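PDB 1TUF: diaminopimelate decarboxylase, which decarboxylates meso-diaminopimelate to L-lysine, the last step of lysine biosynthesis in this archaeon, as a pyridoxal-phosphate-dependent homodimer. Local coordinates for residues A156-P161 with H208-S213; G355-S360 with N393-R398; M35-I40 with M403-K408. All coordinates share one frame; numbering follows the deposited sequence.

Contact 1. Residues A156-P161 with H208-S213; sequences AFRINP and HCHIGS. With AZ1 (azelaic acid), chain C.
R158 and H208 face each other where two neighbouring parallel strands of the pyridoxal-binding TIM barrel, 153-160 and 202-208, reach the end from which their loops lead to the active site. This backbone pairing is the tight part of the contact. The two neighbours of R158 hold H208 by both its backbone N and O: H208 N donates to F157 O at a modelled 2.5 Å, a very short bond whose exact length is doubtful at this resolution, and I159 N donates to H208 O at 2.8 Å. R158 CA adds a CA-H...O contact to H208 O, 3.0 Å away.

With CG anti to the backbone N (chi1 -178°) and an extended chain as far as NE, R158 lays its aliphatic part beside the imidazole; R158 CG meets H208 ND1 at the ring edge, 3.3 Å away. Guanidinium and imidazole planes stand 77° apart. H208 ND1 is buried without a polar partner, whereas NE2 is hydrogen-bonded to E290, a residue of the cofactor site. Beyond the pair, P161 CD rests on C209 SG at 3.5 Å.

Farther on the packing thins. H210 CB lies over one face of the R158 guanidinium, 3.7 Å from NH2, in looser contact, and C358 of the second subunit also packs on this arginine. After H210 the 208-213 loop leaves the strand altogether and enters the ligand pocket, where the partly exposed S213 hydrogen-bonds through OG to the phosphate of the cofactor on lysine 69 and to R293. H210 probably corresponds to the histidine that stacks on the pyridoxal ring in related decarboxylases; its edge also nears the bound azelaic acid, H210 CE1 lying 3.6 Å from carboxylate O2.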
loop_
_atom_site.group_PDB
_atom_site.type_symbol
_atom_site.label_atom_id
_atom_site.label_comp_id
_atom_site.label_asym_id
_atom_site.label_seq_id
_atom_site.Cartn_x
_atom_site.Cartn_y
_atom_site.Cartn_z
ATOM N N ALA A 156 -29.734 6.160 4.466
ATOM C CA ALA A 156 -29.461 6.502 5.847
ATOM C C ALA A 156 -28.615 7.754 5.690
ATOM O O ALA A 156 -28.400 8.214 4.567
ATOM C CB ALA A 156 -28.662 5.404 6.531
ATOM N N PHE A 157 -28.136 8.318 6.791
ATOM C CA PHE A 157 -27.324 9.516 6.690
ATOM C C PHE A 157 -26.124 9.494 7.621
ATOM O O PHE A 157 -26.258 9.328 8.841
ATOM C CB PHE A 157 -28.181 10.755 6.947
ATOM C CG PHE A 157 -29.222 10.984 5.897
ATOM C CD1 PHE A 157 -30.373 10.202 5.861
ATOM C CD2 PHE A 157 -29.014 11.924 4.890
ATOM C CE1 PHE A 157 -31.304 10.344 4.829
ATOM C CE2 PHE A 157 -29.934 12.076 3.856
ATOM C CZ PHE A 157 -31.081 11.282 3.823
ATOM N N ARG A 158 -24.940 9.633 7.032
ATOM C CA ARG A 158 -23.720 9.646 7.824
ATOM C C ARG A 158 -23.607 11.069 8.328
ATOM O O ARG A 158 -23.497 12.024 7.548
ATOM C CB ARG A 158 -22.499 9.259 6.981
ATOM C CG ARG A 158 -21.202 9.199 7.782
ATOM C CD ARG A 158 -20.032 8.637 6.974
ATOM N NE ARG A 158 -18.823 8.546 7.800
ATOM C CZ ARG A 158 -17.740 7.829 7.499
ATOM N NH1 ARG A 158 -17.693 7.119 6.377
ATOM N NH2 ARG A 158 -16.707 7.819 8.334
ATOM N N ILE A 159 -23.662 11.205 9.645
ATOM C CA ILE A 159 -23.601 12.512 10.267
ATOM C C ILE A 159 -22.386 12.660 11.156
ATOM O O ILE A 159 -21.807 11.674 11.612
ATOM C CB ILE A 159 -24.862 12.753 11.108
ATOM C CG1 ILE A 159 -25.077 11.571 12.058
ATOM C CG2 ILE A 159 -26.061 12.931 10.200
ATOM C CD1 ILE A 159 -26.246 11.745 13.010
ATOM N N ASN A 160 -21.992 13.907 11.377
ATOM C CA ASN A 160 -20.866 14.200 12.246
ATOM C C ASN A 160 -21.453 14.884 13.478
ATOM O O ASN A 160 -21.672 16.102 13.484
ATOM C CB ASN A 160 -19.876 15.126 11.547
ATOM C CG ASN A 160 -19.385 14.560 10.232
ATOM O OD1 ASN A 160 -19.051 13.377 10.144
ATOM N ND2 ASN A 160 -19.324 15.402 9.206
ATOM N N PRO A 161 -21.750 14.096 14.525
ATOM C CA PRO A 161 -22.322 14.560 15.797
ATOM C C PRO A 161 -21.591 15.735 16.444
ATOM O O PRO A 161 -20.388 15.910 16.270
ATOM C CB PRO A 161 -22.272 13.310 16.668
ATOM C CG PRO A 161 -22.493 12.220 15.682
ATOM C CD PRO A 161 -21.609 12.627 14.528
ATOM N N HIS A 208 -26.337 7.265 10.238
ATOM C CA HIS A 208 -25.107 6.515 10.444
ATOM C C HIS A 208 -23.981 7.429 10.914
ATOM O O HIS A 208 -24.001 8.638 10.664
ATOM C CB HIS A 208 -24.719 5.794 9.136
ATOM C CG HIS A 208 -23.287 5.349 9.075
ATOM N ND1 HIS A 208 -22.257 6.198 8.733
ATOM C CD2 HIS A 208 -22.714 4.145 9.321
ATOM C CE1 HIS A 208 -21.113 5.538 8.773
ATOM N NE2 HIS A 208 -21.362 4.290 9.127
ATOM N N CYS A 209 -23.018 6.837 11.614
ATOM C CA CYS A 209 -21.872 7.561 12.118
ATOM C C CYS A 209 -20.740 6.585 12.410
ATOM O O CYS A 209 -20.977 5.511 12.960
ATOM C CB CYS A 209 -22.236 8.309 13.395
ATOM S SG CYS A 209 -20.877 9.261 14.097
ATOM N N HIS A 210 -19.525 6.958 12.005
ATOM C CA HIS A 210 -18.324 6.160 12.238
ATOM C C HIS A 210 -17.267 7.136 12.757
ATOM O O HIS A 210 -16.861 8.049 12.040
ATOM C CB HIS A 210 -17.847 5.483 10.944
ATOM C CG HIS A 210 -16.636 4.620 11.127
ATOM N ND1 HIS A 210 -15.384 4.992 10.690
ATOM C CD2 HIS A 210 -16.474 3.434 11.763
ATOM C CE1 HIS A 210 -14.501 4.076 11.053
ATOM N NE2 HIS A 210 -15.138 3.120 11.706
ATOM N N ILE A 211 -16.825 6.923 13.998
ATOM C CA ILE A 211 -15.861 7.796 14.675
ATOM C C ILE A 211 -14.375 7.470 14.612
ATOM O O ILE A 211 -13.549 8.300 14.998
ATOM C CB ILE A 211 -16.183 7.921 16.182
ATOM C CG1 ILE A 211 -16.114 6.535 16.835
ATOM C CG2 ILE A 211 -17.525 8.584 16.378
ATOM C CD1 ILE A 211 -16.169 6.552 18.361
ATOM N N GLY A 212 -14.016 6.277 14.165
ATOM C CA GLY A 212 -12.601 5.962 14.110
ATOM C C GLY A 212 -12.307 4.485 14.056
ATOM O O GLY A 212 -13.192 3.670 13.814
ATOM N N SER A 213 -11.048 4.141 14.291
ATOM C CA SER A 213 -10.628 2.753 14.246
ATOM C C SER A 213 -9.553 2.478 15.285
ATOM O O SER A 213 -8.804 3.374 15.692
ATOM C CB SER A 213 -10.108 2.399 12.845
ATOM O OG SER A 213 -9.642 1.061 12.802
HETATM C C AZ1 C . -4.125 -0.529 10.544
HETATM C C2 AZ1 C . -5.335 0.117 9.858
HETATM C C3 AZ1 C . -6.036 0.600 8.583
HETATM C C4 AZ1 C . -7.402 1.255 8.362
HETATM C C5 AZ1 C . -8.341 1.710 9.474
HETATM C C6 AZ1 C . -9.171 2.968 9.202
HETATM C C7 AZ1 C . -8.929 4.428 9.612
HETATM C C8 AZ1 C . -9.647 5.616 8.972
HETATM C C9 AZ1 C . -11.123 5.750 9.295
HETATM O OXT AZ1 C . -4.093 -0.712 11.889
HETATM O O AZ1 C . -3.167 -0.892 9.862
HETATM O O2 AZ1 C . -11.486 5.988 10.598
HETATM O OXT2 AZ1 C . -11.930 5.625 8.358
#

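Contact 2. Residues G355-S360 with N393-R398; sequences GGLCES and NNYNAR. With AZ1 (azelaic acid), chain D.
G356 and R398 begin a meeting of two irregular loops between strands of the carboxy-terminal beta domain, the first loop containing an inverse gamma turn centred on C358. At G356 the backbone lies beneath one face of the R398 guanidinium. L357 covers that same group: its CD2 lies over the guanidinium face, modelled doubtfully close to R398 CD and NH1, as the two side chains slide past each other in opposite directions. The other branch, L357 CD1, leans obliquely on the Y395 ring, 3.6 Å from Y395 CD2.

At C358, a predicted proton donor, the backbone N donates to N396 OD1 at 2.8 Å, in the plane of the amide carbonyl. The turn itself closes by a weak bond from E359 N to L357 O. On the opposite segment, N396 folds its amide back so that ND2 sits 3.1 Å above the plane of the Y395 ring, over its centre. C358 O comes within 3.1 Å of OXT of azelaic acid, which is hydrogen-bonded to R329 of the second subunit, so this loop contributes to a pocket shared across the dimer.

E359, an inferred substrate-binding residue, bends at chi2 (60°) and brings its carboxylate beside the ligand chain. Y395, in turn, donates through OH to E359 OE1 at 2.6 Å, nearly along the carboxylate C-O axis.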
loop_
_atom_site.group_PDB
_atom_site.type_symbol
_atom_site.label_atom_id
_atom_site.label_comp_id
_atom_site.label_asym_id
_atom_site.label_seq_id
_atom_site.Cartn_x
_atom_site.Cartn_y
_atom_site.Cartn_z
ATOM N N GLY A 355 11.587 -7.896 5.876
ATOM C CA GLY A 355 11.249 -8.596 4.648
ATOM C C GLY A 355 12.360 -8.467 3.621
ATOM O O GLY A 355 13.458 -8.012 3.940
ATOM N N GLY A 356 12.077 -8.855 2.382
ATOM C CA GLY A 356 13.086 -8.772 1.338
ATOM C C GLY A 356 12.932 -7.614 0.368
ATOM O O GLY A 356 13.614 -7.580 -0.658
ATOM N N LEU A 357 12.048 -6.667 0.674
ATOM C CA LEU A 357 11.849 -5.526 -0.214
ATOM C C LEU A 357 12.902 -4.457 -0.021
ATOM O O LEU A 357 13.336 -4.190 1.098
ATOM C CB LEU A 357 10.475 -4.890 -0.006
ATOM C CG LEU A 357 9.231 -5.715 -0.328
ATOM C CD1 LEU A 357 8.097 -4.783 -0.722
ATOM C CD2 LEU A 357 9.526 -6.655 -1.470
ATOM N N CYS A 358 13.299 -3.832 -1.123
ATOM C CA CYS A 358 14.306 -2.782 -1.071
ATOM C C CYS A 358 13.723 -1.467 -0.610
ATOM O O CYS A 358 13.810 -0.452 -1.299
ATOM C CB CYS A 358 14.965 -2.607 -2.429
ATOM S SG CYS A 358 16.646 -3.216 -2.415
ATOM N N GLU A 359 13.143 -1.503 0.583
ATOM C CA GLU A 359 12.510 -0.345 1.181
ATOM C C GLU A 359 12.893 -0.402 2.649
ATOM O O GLU A 359 12.678 -1.411 3.305
ATOM C CB GLU A 359 11.000 -0.478 1.003
ATOM C CG GLU A 359 10.181 0.733 1.350
ATOM C CD GLU A 359 10.533 1.950 0.517
ATOM O OE1 GLU A 359 10.560 1.847 -0.731
ATOM O OE2 GLU A 359 10.776 3.016 1.115
ATOM N N SER A 360 13.480 0.672 3.161
ATOM C CA SER A 360 13.900 0.700 4.553
ATOM C C SER A 360 12.772 0.415 5.552
ATOM O O SER A 360 12.992 -0.231 6.577
ATOM C CB SER A 360 14.541 2.050 4.869
ATOM O OG SER A 360 13.641 3.106 4.595
ATOM N N ASN A 393 -0.034 -5.882 -2.082
ATOM C CA ASN A 393 0.241 -5.453 -3.447
ATOM C C ASN A 393 1.445 -6.179 -4.059
ATOM O O ASN A 393 1.960 -7.140 -3.483
ATOM C CB ASN A 393 0.512 -3.958 -3.444
ATOM C CG ASN A 393 1.569 -3.593 -2.448
ATOM O OD1 ASN A 393 1.283 -2.943 -1.445
ATOM N ND2 ASN A 393 2.805 -4.045 -2.689
ATOM N N ASN A 394 1.899 -5.684 -5.215
ATOM C CA ASN A 394 3.023 -6.274 -5.934
ATOM C C ASN A 394 4.279 -5.415 -5.930
ATOM O O ASN A 394 5.135 -5.540 -6.812
ATOM C CB ASN A 394 2.625 -6.568 -7.381
ATOM C CG ASN A 394 1.576 -7.664 -7.486
ATOM O OD1 ASN A 394 1.683 -8.713 -6.836
ATOM N ND2 ASN A 394 0.568 -7.438 -8.319
ATOM N N TYR A 395 4.395 -4.547 -4.934
ATOM C CA TYR A 395 5.557 -3.684 -4.829
ATOM C C TYR A 395 6.811 -4.543 -4.917
ATOM O O TYR A 395 6.864 -5.653 -4.359
ATOM C CB TYR A 395 5.507 -2.913 -3.515
ATOM C CG TYR A 395 6.593 -1.882 -3.381
ATOM C CD1 TYR A 395 7.001 -1.113 -4.488
ATOM C CD2 TYR A 395 7.200 -1.646 -2.145
ATOM C CE1 TYR A 395 7.985 -0.135 -4.360
ATOM C CE2 TYR A 395 8.182 -0.675 -2.004
ATOM C CZ TYR A 395 8.568 0.081 -3.111
ATOM O OH TYR A 395 9.504 1.067 -2.937
ATOM N N ASN A 396 7.820 -4.023 -5.615
ATOM C CA ASN A 396 9.077 -4.738 -5.859
ATOM C C ASN A 396 8.788 -5.966 -6.706
ATOM O O ASN A 396 9.462 -6.987 -6.563
ATOM C CB ASN A 396 9.734 -5.213 -4.569
ATOM C CG ASN A 396 10.464 -4.109 -3.833
ATOM O OD1 ASN A 396 11.501 -4.351 -3.207
ATOM N ND2 ASN A 396 9.924 -2.900 -3.883
ATOM N N ALA A 397 7.786 -5.864 -7.582
ATOM C CA ALA A 397 7.377 -6.975 -8.442
ATOM C C ALA A 397 7.326 -8.317 -7.700
ATOM O O ALA A 397 8.020 -9.274 -8.062
ATOM C CB ALA A 397 8.302 -7.076 -9.644
ATOM N N ARG A 398 6.507 -8.367 -6.655
ATOM C CA ARG A 398 6.314 -9.573 -5.853
ATOM C C ARG A 398 4.830 -9.939 -5.882
ATOM O O ARG A 398 3.972 -9.077 -5.711
ATOM C CB ARG A 398 6.749 -9.330 -4.407
ATOM C CG ARG A 398 8.239 -9.506 -4.135
ATOM C CD ARG A 398 8.505 -9.329 -2.636
ATOM N NE ARG A 398 9.730 -9.987 -2.166
ATOM C CZ ARG A 398 10.969 -9.597 -2.462
ATOM N NH1 ARG A 398 11.172 -8.539 -3.240
ATOM N NH2 ARG A 398 12.009 -10.257 -1.968
HETATM C C AZ1 D . 14.928 3.208 0.188
HETATM C C2 AZ1 D . 13.596 3.705 -0.405
HETATM C C3 AZ1 D . 12.613 4.868 -0.685
HETATM C C4 AZ1 D . 11.244 4.910 -1.396
HETATM C C5 AZ1 D . 10.079 5.834 -0.985
HETATM C C6 AZ1 D . 8.954 6.041 -2.022
HETATM C C7 AZ1 D . 8.046 7.254 -2.299
HETATM C C8 AZ1 D . 7.793 8.392 -1.305
HETATM C C9 AZ1 D . 8.746 9.603 -1.333
HETATM O OXT AZ1 D . 15.295 1.911 0.123
HETATM O O AZ1 D . 15.682 4.006 0.734
HETATM O O2 AZ1 D . 9.534 9.882 -0.217
HETATM O OXT2 AZ1 D . 8.757 10.297 -2.374
#

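Contact 3. Residues M35-I40 with M403-K408; sequences MSEEQI and MVLTSK
M35 O is approached by two groups of the neighbouring strand. T406 N donates to it at 2.8 Å, and the CA-H of L405 points at the same oxygen, with L405 CA 3.3 Å from M35 O. M35 N in turn donates to V404 O at 2.8 Å. A third bond runs from E37 N to T406 O at 3.0 Å, with the donor 25° off the carbonyl plane, consistent with the chain turning into its helix here.

The three bonds belong to the parallel pairing of strands 32-36 and 402-407, which brings the two ends of a long chain together in the mixed sheet of the beta domain. M35 and L405 share one face of it and touch through CB and CD1; S36 and T406 share the other, where both hydroxyls are hydrogen-bonded to the carboxylate of D17. S36 is also the N-cap of helix 37-51: its OG accepts from Q39 N at 3.2 Å, and this same oxygen pairs with T6.

From the first turn of that helix E37 reaches back over the strand. Its CG stands anti to the backbone N (chi1 180°) and the chain continues extended, laying the carboxylate across S407 CB, 3.1 Å from E37 OE2, and beside L405 CD2, 3.3 Å from E37 OE1. These are carbon neighbours; the polar partner of OE1 is H432 of the second subunit, whose L433 packs on both E37 and L405. At the exposed end the E38 and K408 side chains cross obliquely, OE1 of E38 lying 4.0 Å from CG of K408 and well away from its ammonium group.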
loop_
_atom_site.group_PDB
_atom_site.type_symbol
_atom_site.label_atom_id
_atom_site.label_comp_id
_atom_site.label_asym_id
_atom_site.label_seq_id
_atom_site.Cartn_x
_atom_site.Cartn_y
_atom_site.Cartn_z
ATOM N N MET A 35 -5.853 -18.239 7.935
ATOM C CA MET A 35 -7.053 -17.708 8.570
ATOM C C MET A 35 -7.756 -18.821 9.339
ATOM O O MET A 35 -7.929 -19.918 8.814
ATOM C CB MET A 35 -8.009 -17.145 7.518
ATOM C CG MET A 35 -7.479 -15.957 6.747
ATOM S SD MET A 35 -7.219 -14.498 7.761
ATOM C CE MET A 35 -8.898 -13.812 7.855
ATOM N N SER A 36 -8.162 -18.524 10.575
ATOM C CA SER A 36 -8.847 -19.479 11.449
ATOM C C SER A 36 -10.364 -19.344 11.373
ATOM O O SER A 36 -10.933 -18.363 11.844
ATOM C CB SER A 36 -8.412 -19.267 12.904
ATOM O OG SER A 36 -9.110 -20.135 13.784
ATOM N N GLU A 37 -11.022 -20.336 10.795
ATOM C CA GLU A 37 -12.471 -20.293 10.677
ATOM C C GLU A 37 -13.122 -20.131 12.059
ATOM O O GLU A 37 -13.984 -19.268 12.256
ATOM C CB GLU A 37 -12.957 -21.566 9.985
ATOM C CG GLU A 37 -14.453 -21.645 9.803
ATOM C CD GLU A 37 -14.852 -22.769 8.876
ATOM O OE1 GLU A 37 -14.617 -22.647 7.657
ATOM O OE2 GLU A 37 -15.390 -23.787 9.367
ATOM N N GLU A 38 -12.695 -20.955 13.015
ATOM C CA GLU A 38 -13.223 -20.898 14.377
ATOM C C GLU A 38 -13.044 -19.533 15.028
ATOM O O GLU A 38 -13.982 -19.001 15.631
ATOM C CB GLU A 38 -12.569 -21.976 15.255
ATOM C CG GLU A 38 -13.215 -23.340 15.103
ATOM C CD GLU A 38 -14.678 -23.315 15.519
ATOM O OE1 GLU A 38 -15.452 -24.164 15.029
ATOM O OE2 GLU A 38 -15.049 -22.439 16.343
ATOM N N GLN A 39 -11.850 -18.958 14.922
ATOM C CA GLN A 39 -11.642 -17.651 15.529
ATOM C C GLN A 39 -12.665 -16.655 15.006
ATOM O O GLN A 39 -13.157 -15.816 15.755
ATOM C CB GLN A 39 -10.232 -17.124 15.265
ATOM C CG GLN A 39 -9.968 -15.782 15.941
ATOM C CD GLN A 39 -10.064 -15.863 17.460
ATOM O OE1 GLN A 39 -9.265 -16.541 18.115
ATOM N NE2 GLN A 39 -11.054 -15.170 18.030
ATOM N N ILE A 40 -12.999 -16.753 13.724
ATOM C CA ILE A 40 -13.982 -15.838 13.157
ATOM C C ILE A 40 -15.355 -16.085 13.783
ATOM O O ILE A 40 -16.115 -15.142 14.022
ATOM C CB ILE A 40 -14.073 -15.990 11.633
ATOM C CG1 ILE A 40 -12.711 -15.654 11.009
ATOM C CG2 ILE A 40 -15.172 -15.063 11.081
ATOM C CD1 ILE A 40 -12.615 -15.900 9.520
ATOM N N MET A 403 -3.260 -18.066 0.667
ATOM C CA MET A 403 -4.066 -18.018 1.880
ATOM C C MET A 403 -4.794 -19.333 2.093
ATOM O O MET A 403 -5.420 -19.866 1.175
ATOM C CB MET A 403 -5.106 -16.894 1.828
ATOM C CG MET A 403 -4.565 -15.488 1.923
ATOM S SD MET A 403 -5.674 -14.419 2.887
ATOM C CE MET A 403 -7.166 -14.419 1.863
ATOM N N VAL A 404 -4.700 -19.854 3.313
ATOM C CA VAL A 404 -5.376 -21.095 3.678
ATOM C C VAL A 404 -6.328 -20.831 4.849
ATOM O O VAL A 404 -6.107 -19.922 5.657
ATOM C CB VAL A 404 -4.359 -22.225 4.060
ATOM C CG1 VAL A 404 -3.472 -22.543 2.865
ATOM C CG2 VAL A 404 -3.516 -21.826 5.271
ATOM N N LEU A 405 -7.407 -21.605 4.905
ATOM C CA LEU A 405 -8.401 -21.494 5.967
ATOM C C LEU A 405 -8.356 -22.778 6.777
ATOM O O LEU A 405 -8.536 -23.868 6.225
ATOM C CB LEU A 405 -9.810 -21.338 5.386
ATOM C CG LEU A 405 -10.955 -21.236 6.407
ATOM C CD1 LEU A 405 -10.851 -19.902 7.126
ATOM C CD2 LEU A 405 -12.311 -21.352 5.720
ATOM N N THR A 406 -8.097 -22.655 8.075
ATOM C CA THR A 406 -8.066 -23.823 8.946
ATOM C C THR A 406 -9.431 -23.950 9.635
ATOM O O THR A 406 -9.859 -23.037 10.336
ATOM C CB THR A 406 -6.933 -23.718 10.033
ATOM O OG1 THR A 406 -7.056 -22.489 10.761
ATOM C CG2 THR A 406 -5.550 -23.783 9.389
ATOM N N SER A 407 -10.121 -25.065 9.404
ATOM C CA SER A 407 -11.424 -25.325 10.025
ATOM C C SER A 407 -11.466 -26.771 10.502
ATOM O O SER A 407 -10.543 -27.544 10.240
ATOM C CB SER A 407 -12.567 -25.092 9.031
ATOM O OG SER A 407 -12.548 -26.049 7.987
ATOM N N LYS A 408 -12.535 -27.143 11.197
ATOM C CA LYS A 408 -12.654 -28.514 11.682
ATOM C C LYS A 408 -12.763 -29.425 10.464
ATOM O O LYS A 408 -12.456 -30.619 10.531
ATOM C CB LYS A 408 -13.893 -28.676 12.575
ATOM C CG LYS A 408 -13.988 -27.701 13.751
ATOM C CD LYS A 408 -12.788 -27.775 14.708
ATOM C CE LYS A 408 -12.792 -29.022 15.622
ATOM N NZ LYS A 408 -12.582 -30.338 14.931
#

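Along the chain, contact 3 closes a loop that encloses both others, and contact 1 closes before contact 2 opens. Within one chain none touches another. The centres of contacts 1 and 2 are 36 Å apart, with about 18 Å between nearest atoms, on opposite sides of the chain's centre; yet each borders an azelaic acid. The dimer reconciles this: R158 of contact 1 packs on C358 of the second subunit, consistent with contact 1 of one chain and contact 2 of the other forming one composite site. Contact 3, about 11 Å from contact 2 at the nearest atoms, stands back from the pocket, the M35 side chain lying about 10 Å from that of Y387.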